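Local coordinates for D-3-phosphoglycerate dehydrogenase-related protein (Vibrio cholerae, PDB 4S1V) that probably catalyses the NAD-dependent oxidation of 3-phosphoglycerate to 3-phosphohydroxypyruvate, as a member of the D-isomer-specific 2-hydroxyacid dehydrogenase family, at residues Q11-G16 with N295-Y300; N18-L23 with V28-D33. All coordinates share one frame; numbering follows the deposited sequence.

Contact 1 (Q11-G16 with N295-Y300)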
loop_
_atom_site.group_PDB
_atom_site.type_symbol
_atom_site.label_atom_id
_atom_site.label_comp_id
_atom_site.label_asym_id
_atom_site.label_seq_id
_atom_site.Cartn_x
_atom_site.Cartn_y
_atom_site.Cartn_z
ATOM N N GLN C 11 23.422 17.865 -6.358
ATOM C CA GLN C 11 24.096 16.575 -6.291
ATOM C C GLN C 11 25.616 16.718 -6.265
ATOM O O GLN C 11 26.336 15.717 -6.152
ATOM C CB GLN C 11 23.661 15.670 -7.447
ATOM C CG GLN C 11 22.223 15.185 -7.341
ATOM C CD GLN C 11 21.769 14.410 -8.564
ATOM O OE1 GLN C 11 22.019 13.209 -8.680
ATOM N NE2 GLN C 11 21.080 15.088 -9.469
ATOM N N ASN C 12 26.094 17.959 -6.375
ATOM C CA ASN C 12 27.527 18.267 -6.324
ATOM C C ASN C 12 28.302 17.542 -7.419
ATOM O O ASN C 12 29.336 16.921 -7.165
ATOM C CB ASN C 12 28.109 17.948 -4.941
ATOM C CG ASN C 12 29.370 18.741 -4.639
ATOM O OD1 ASN C 12 29.540 19.873 -5.100
ATOM N ND2 ASN C 12 30.244 18.162 -3.833
ATOM N N VAL C 13 27.777 17.627 -8.638
ATOM C CA VAL C 13 28.302 16.890 -9.782
ATOM C C VAL C 13 29.091 17.785 -10.738
ATOM O O VAL C 13 29.868 17.295 -11.557
ATOM C CB VAL C 13 27.171 16.183 -10.569
ATOM C CG1 VAL C 13 26.676 14.956 -9.813
ATOM C CG2 VAL C 13 26.026 17.151 -10.873
ATOM N N VAL C 14 28.879 19.096 -10.636
ATOM C CA VAL C 14 29.549 20.060 -11.516
ATOM C C VAL C 14 31.079 19.949 -11.422
ATOM O O VAL C 14 31.759 19.975 -12.450
ATOM C CB VAL C 14 29.027 21.503 -11.293
ATOM C CG1 VAL C 14 29.914 22.536 -11.982
ATOM C CG2 VAL C 14 27.591 21.619 -11.787
ATOM N N ARG C 15 31.599 19.767 -10.205
ATOM C CA ARG C 15 33.048 19.583 -9.969
ATOM C C ARG C 15 33.636 18.486 -10.838
ATOM O O ARG C 15 34.797 18.564 -11.233
ATOM C CB ARG C 15 33.346 19.217 -8.506
ATOM C CG ARG C 15 33.199 20.340 -7.499
ATOM C CD ARG C 15 33.690 19.948 -6.103
ATOM N NE ARG C 15 33.206 18.642 -5.621
ATOM C CZ ARG C 15 33.319 18.221 -4.355
ATOM N NH1 ARG C 15 33.878 18.998 -3.433
ATOM N NH2 ARG C 15 32.869 17.022 -4.001
ATOM N N GLY C 16 32.833 17.459 -11.112
ATOM C CA GLY C 16 33.284 16.277 -11.837
ATOM C C GLY C 16 33.161 16.305 -13.350
ATOM O O GLY C 16 33.554 15.347 -14.022
ATOM N N ASN C 295 25.545 14.787 -20.558
ATOM C CA ASN C 295 25.821 15.555 -21.779
ATOM C C ASN C 295 25.274 16.980 -21.740
ATOM O O ASN C 295 25.978 17.929 -22.077
ATOM C CB ASN C 295 25.280 14.829 -23.022
ATOM C CG ASN C 295 25.821 13.419 -23.156
ATOM O OD1 ASN C 295 27.032 13.194 -23.109
ATOM N ND2 ASN C 295 24.920 12.455 -23.322
ATOM N N SER C 296 24.014 17.114 -21.333
ATOM C CA SER C 296 23.387 18.425 -21.122
ATOM C C SER C 296 24.201 19.355 -20.191
ATOM O O SER C 296 24.459 20.514 -20.534
ATOM C CB SER C 296 21.963 18.236 -20.595
ATOM O OG SER C 296 21.305 19.480 -20.457
ATOM N N TYR C 297 24.606 18.838 -19.033
ATOM C CA TYR C 297 25.474 19.576 -18.101
ATOM C C TYR C 297 26.846 19.925 -18.688
ATOM O O TYR C 297 27.379 21.004 -18.407
ATOM C CB TYR C 297 25.661 18.808 -16.788
ATOM C CG TYR C 297 24.727 19.212 -15.650
ATOM C CD1 TYR C 297 23.380 19.526 -15.886
ATOM C CD2 TYR C 297 25.188 19.243 -14.325
ATOM C CE1 TYR C 297 22.530 19.886 -14.840
ATOM C CE2 TYR C 297 24.346 19.588 -13.275
ATOM C CZ TYR C 297 23.017 19.908 -13.532
ATOM O OH TYR C 297 22.175 20.258 -12.490
ATOM N N GLU C 298 27.424 19.031 -19.492
ATOM C CA GLU C 298 28.711 19.351 -20.118
ATOM C C GLU C 298 28.556 20.554 -21.055
ATOM O O GLU C 298 29.400 21.461 -21.049
ATOM C CB GLU C 298 29.339 18.154 -20.847
ATOM C CG GLU C 298 29.875 17.038 -19.956
ATOM C CD GLU C 298 31.151 17.376 -19.188
ATOM O OE1 GLU C 298 31.651 18.519 -19.251
ATOM O OE2 GLU C 298 31.665 16.469 -18.502
ATOM N N ILE C 299 27.464 20.567 -21.826
ATOM C CA ILE C 299 27.156 21.667 -22.743
ATOM C C ILE C 299 26.933 22.971 -21.970
ATOM O O ILE C 299 27.553 23.996 -22.275
ATOM C CB ILE C 299 25.936 21.320 -23.635
ATOM C CG1 ILE C 299 26.315 20.237 -24.661
ATOM C CG2 ILE C 299 25.378 22.557 -24.326
ATOM C CD1 ILE C 299 25.162 19.342 -25.065
ATOM N N TYR C 300 26.058 22.925 -20.966
ATOM C CA TYR C 300 25.745 24.104 -20.156
ATOM C C TYR C 300 26.983 24.765 -19.576
ATOM O O TYR C 300 27.171 25.976 -19.685
ATOM C CB TYR C 300 24.810 23.750 -18.998
ATOM C CG TYR C 300 23.363 23.643 -19.377
ATOM C CD1 TYR C 300 22.765 24.575 -20.230
ATOM C CD2 TYR C 300 22.578 22.629 -18.861
ATOM C CE1 TYR C 300 21.425 24.474 -20.570
ATOM C CE2 TYR C 300 21.236 22.523 -19.190
ATOM C CZ TYR C 300 20.666 23.440 -20.042
ATOM O OH TYR C 300 19.335 23.314 -20.347
#
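V13 and V14 both lay a methyl against the aromatic ring of Y297, joining the first crossover loop of a parallel, Rossmann-like domain to the C-terminal helix 294-312, which returns to pack on it. Following the loop, N12 comes first, and its OD1 accepts a hydrogen bond from ND2 of N32, pinning the loop to the chain just beyond strand 27-30. V13 then points at the helix. With chi1 at -75°, CG1 lies anti to the carbonyl carbon and CG2 is the branch that meets Y297, 3.8 Å from its CE2. L141 of the second subunit packs on both V13 and Y297, so the apolar patch continues into the interface with that subunit. At V14 a 3-10 turn begins, and its backbone N is held by the carboxylate of D9. CG2 of V14 comes within 4.1 Å of CE2 of Y297, while the same side chain also meets F301 and F305 further along the helix. Both methyls come at the ring obliquely, and both valines cross the tyrosine side chain at about a right angle. Tyrosine suits the helix side: the ring offers carbon to the valines, and OH makes a weak hydrogen bond to R57. G16 closes the turn, its N donating to the O of V13 at 3.0 Å.

Contact 2 (N18-L23 with V28-D33)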
loop_
_atom_site.group_PDB
_atom_site.type_symbol
_atom_site.label_atom_id
_atom_site.label_comp_id
_atom_site.label_asym_id
_atom_site.label_seq_id
_atom_site.Cartn_x
_atom_site.Cartn_y
_atom_site.Cartn_z
ATOM N N ASN C 18 33.873 17.381 -17.321
ATOM C CA ASN C 18 35.006 17.761 -18.176
ATOM C C ASN C 18 35.158 19.266 -18.242
ATOM O O ASN C 18 36.272 19.792 -18.238
ATOM C CB ASN C 18 34.834 17.235 -19.606
ATOM C CG ASN C 18 34.892 15.728 -19.690
ATOM O OD1 ASN C 18 35.504 15.069 -18.854
ATOM N ND2 ASN C 18 34.245 15.173 -20.704
ATOM N N ALA C 19 34.022 19.953 -18.301
ATOM C CA ALA C 19 34.001 21.402 -18.414
ATOM C C ALA C 19 34.632 22.121 -17.213
ATOM O O ALA C 19 35.086 23.254 -17.346
ATOM C CB ALA C 19 32.582 21.887 -18.649
ATOM N N PHE C 20 34.666 21.461 -16.055
ATOM C CA PHE C 20 35.217 22.064 -14.838
ATOM C C PHE C 20 36.703 22.401 -14.955
ATOM O O PHE C 20 37.169 23.357 -14.335
ATOM C CB PHE C 20 34.970 21.174 -13.617
ATOM C CG PHE C 20 35.020 21.912 -12.302
ATOM C CD1 PHE C 20 33.931 22.668 -11.867
ATOM C CD2 PHE C 20 36.149 21.842 -11.492
ATOM C CE1 PHE C 20 33.971 23.342 -10.654
ATOM C CE2 PHE C 20 36.196 22.513 -10.275
ATOM C CZ PHE C 20 35.106 23.260 -9.855
ATOM N N GLN C 21 37.441 21.630 -15.756
ATOM C CA GLN C 21 38.869 21.897 -15.979
ATOM C C GLN C 21 39.129 23.233 -16.664
ATOM O O GLN C 21 40.207 23.807 -16.506
ATOM C CB GLN C 21 39.549 20.757 -16.748
ATOM C CG GLN C 21 40.098 19.654 -15.846
ATOM C CD GLN C 21 41.084 20.171 -14.802
ATOM O OE1 GLN C 21 42.060 20.856 -15.128
ATOM N NE2 GLN C 21 40.829 19.843 -13.537
ATOM N N CYS C 22 38.131 23.716 -17.405
ATOM C CA CYS C 22 38.163 25.039 -18.031
ATOM C C CYS C 22 38.308 26.179 -17.018
ATOM O O CYS C 22 38.582 27.319 -17.400
ATOM C CB CYS C 22 36.901 25.269 -18.874
ATOM S SG CYS C 22 36.693 24.136 -20.269
ATOM N N LEU C 23 38.116 25.873 -15.735
ATOM C CA LEU C 23 38.209 26.886 -14.678
ATOM C C LEU C 23 39.507 26.823 -13.862
ATOM O O LEU C 23 39.645 27.514 -12.846
ATOM C CB LEU C 23 36.997 26.809 -13.753
ATOM C CG LEU C 23 35.617 27.143 -14.325
ATOM C CD1 LEU C 23 34.586 27.011 -13.215
ATOM C CD2 LEU C 23 35.579 28.535 -14.944
ATOM N N VAL C 28 37.254 28.763 -7.270
ATOM C CA VAL C 28 35.865 28.326 -7.471
ATOM C C VAL C 28 35.253 27.653 -6.230
ATOM O O VAL C 28 35.825 26.712 -5.677
ATOM C CB VAL C 28 35.749 27.356 -8.675
ATOM C CG1 VAL C 28 34.288 27.106 -9.033
ATOM C CG2 VAL C 28 36.498 27.889 -9.886
ATOM N N THR C 29 34.087 28.140 -5.809
ATOM C CA THR C 29 33.267 27.452 -4.805
ATOM C C THR C 29 31.936 27.028 -5.422
ATOM O O THR C 29 31.235 27.844 -6.034
ATOM C CB THR C 29 32.973 28.341 -3.579
ATOM O OG1 THR C 29 34.203 28.858 -3.055
ATOM C CG2 THR C 29 32.249 27.540 -2.489
ATOM N N VAL C 30 31.605 25.749 -5.258
ATOM C CA VAL C 30 30.342 25.192 -5.725
ATOM C C VAL C 30 29.413 24.936 -4.541
ATOM O O VAL C 30 29.720 24.125 -3.661
ATOM C CB VAL C 30 30.550 23.868 -6.496
ATOM C CG1 VAL C 30 29.233 23.402 -7.097
ATOM C CG2 VAL C 30 31.601 24.035 -7.589
ATOM N N PHE C 31 28.277 25.625 -4.527
ATOM C CA PHE C 31 27.281 25.410 -3.484
ATOM C C PHE C 31 26.270 24.344 -3.894
ATOM O O PHE C 31 26.009 24.153 -5.084
ATOM C CB PHE C 31 26.621 26.728 -3.085
ATOM C CG PHE C 31 27.568 27.682 -2.417
ATOM C CD1 PHE C 31 27.956 27.482 -1.091
ATOM C CD2 PHE C 31 28.100 28.763 -3.117
ATOM C CE1 PHE C 31 28.844 28.349 -0.474
ATOM C CE2 PHE C 31 28.986 29.635 -2.502
ATOM C CZ PHE C 31 29.360 29.425 -1.182
ATOM N N ASN C 32 25.726 23.640 -2.904
ATOM C CA ASN C 32 24.943 22.426 -3.149
ATOM C C ASN C 32 23.562 22.449 -2.510
ATOM O O ASN C 32 22.702 21.624 -2.828
ATOM C CB ASN C 32 25.705 21.188 -2.655
ATOM C CG ASN C 32 27.107 21.084 -3.229
ATOM O OD1 ASN C 32 28.067 20.848 -2.495
ATOM N ND2 ASN C 32 27.234 21.252 -4.545
ATOM N N ASP C 33 23.356 23.381 -1.592
ATOM C CA ASP C 33 22.083 23.490 -0.909
ATOM C C ASP C 33 21.176 24.464 -1.645
ATOM O O ASP C 33 21.629 25.233 -2.491
ATOM C CB ASP C 33 22.268 23.873 0.572
ATOM C CG ASP C 33 23.101 25.140 0.772
ATOM O OD1 ASP C 33 23.510 25.783 -0.222
ATOM O OD2 ASP C 33 23.355 25.488 1.946
#
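The ring of F20 meets V28 and V30, while L23 meets V28 alone, where the connection after strand 3-6 packs back on strand 27-30, to which it leads and which is the outermost strand at this end of the chain's five-stranded parallel sheet. Residues 18-22 coil with helical backbone angles but bond three residues back, as C22 N does to the O of A19 at 3.1 Å. This compact coil places F20 and L23 beside the strand; L23 points at it, and F20 reaches it through its side chain. F20 has CG anti to its own N (chi1 -158°), which carries the ring across to the strand even though its CB does not aim there directly. CE1 touches CG2 of V30 at 3.9 Å and CZ touches CG1 of V28 at 4.0 Å, with both methyls approaching the ring obliquely. F20 and V28 run past each other in opposite senses, whereas V30 and F20 approach from opposite directions. Two residues apart on an extended strand, V28 and V30 face the same way, and their branched side chains suit strand geometry. T29 between them turns to the other side, onto F48. In V28 the two methyls are divided: chi1 of -170° gives CG1 to the phenyl ring and leaves CG2 for the leucine. L23, whose other neighbours include F305 of helix 294-312, crosses V28 at about a right angle. Its CD1 reaches forward while CB stays close to the strand too: V28 CG2 lies 3.9 Å from L23 CD1 and 4.0 Å from L23 CB.

How the contacts relate
Contact 2 is nested within the long loop of chain that contact 1 closes, and their centres are about 8 Å apart. Residues 11-16 and 18-23 belong to one connection between strands 3-6 and 27-30, and that connection lies between helix 294-312 and the side chains of outer strand 27-30. Polar bonds tie the contacts at two places: both carboxylate oxygens of E298 take backbone N-H groups, OE2 probably from N18 N (2.7 Å) and OE1 from A19 N, and N12 OD1 probably accepts from N32 ND2. F20 also packs against the carbonyl oxygens of V14 and R15. The C-terminal helix, though 279 residues onward, thereby helps complete the N-terminal domain.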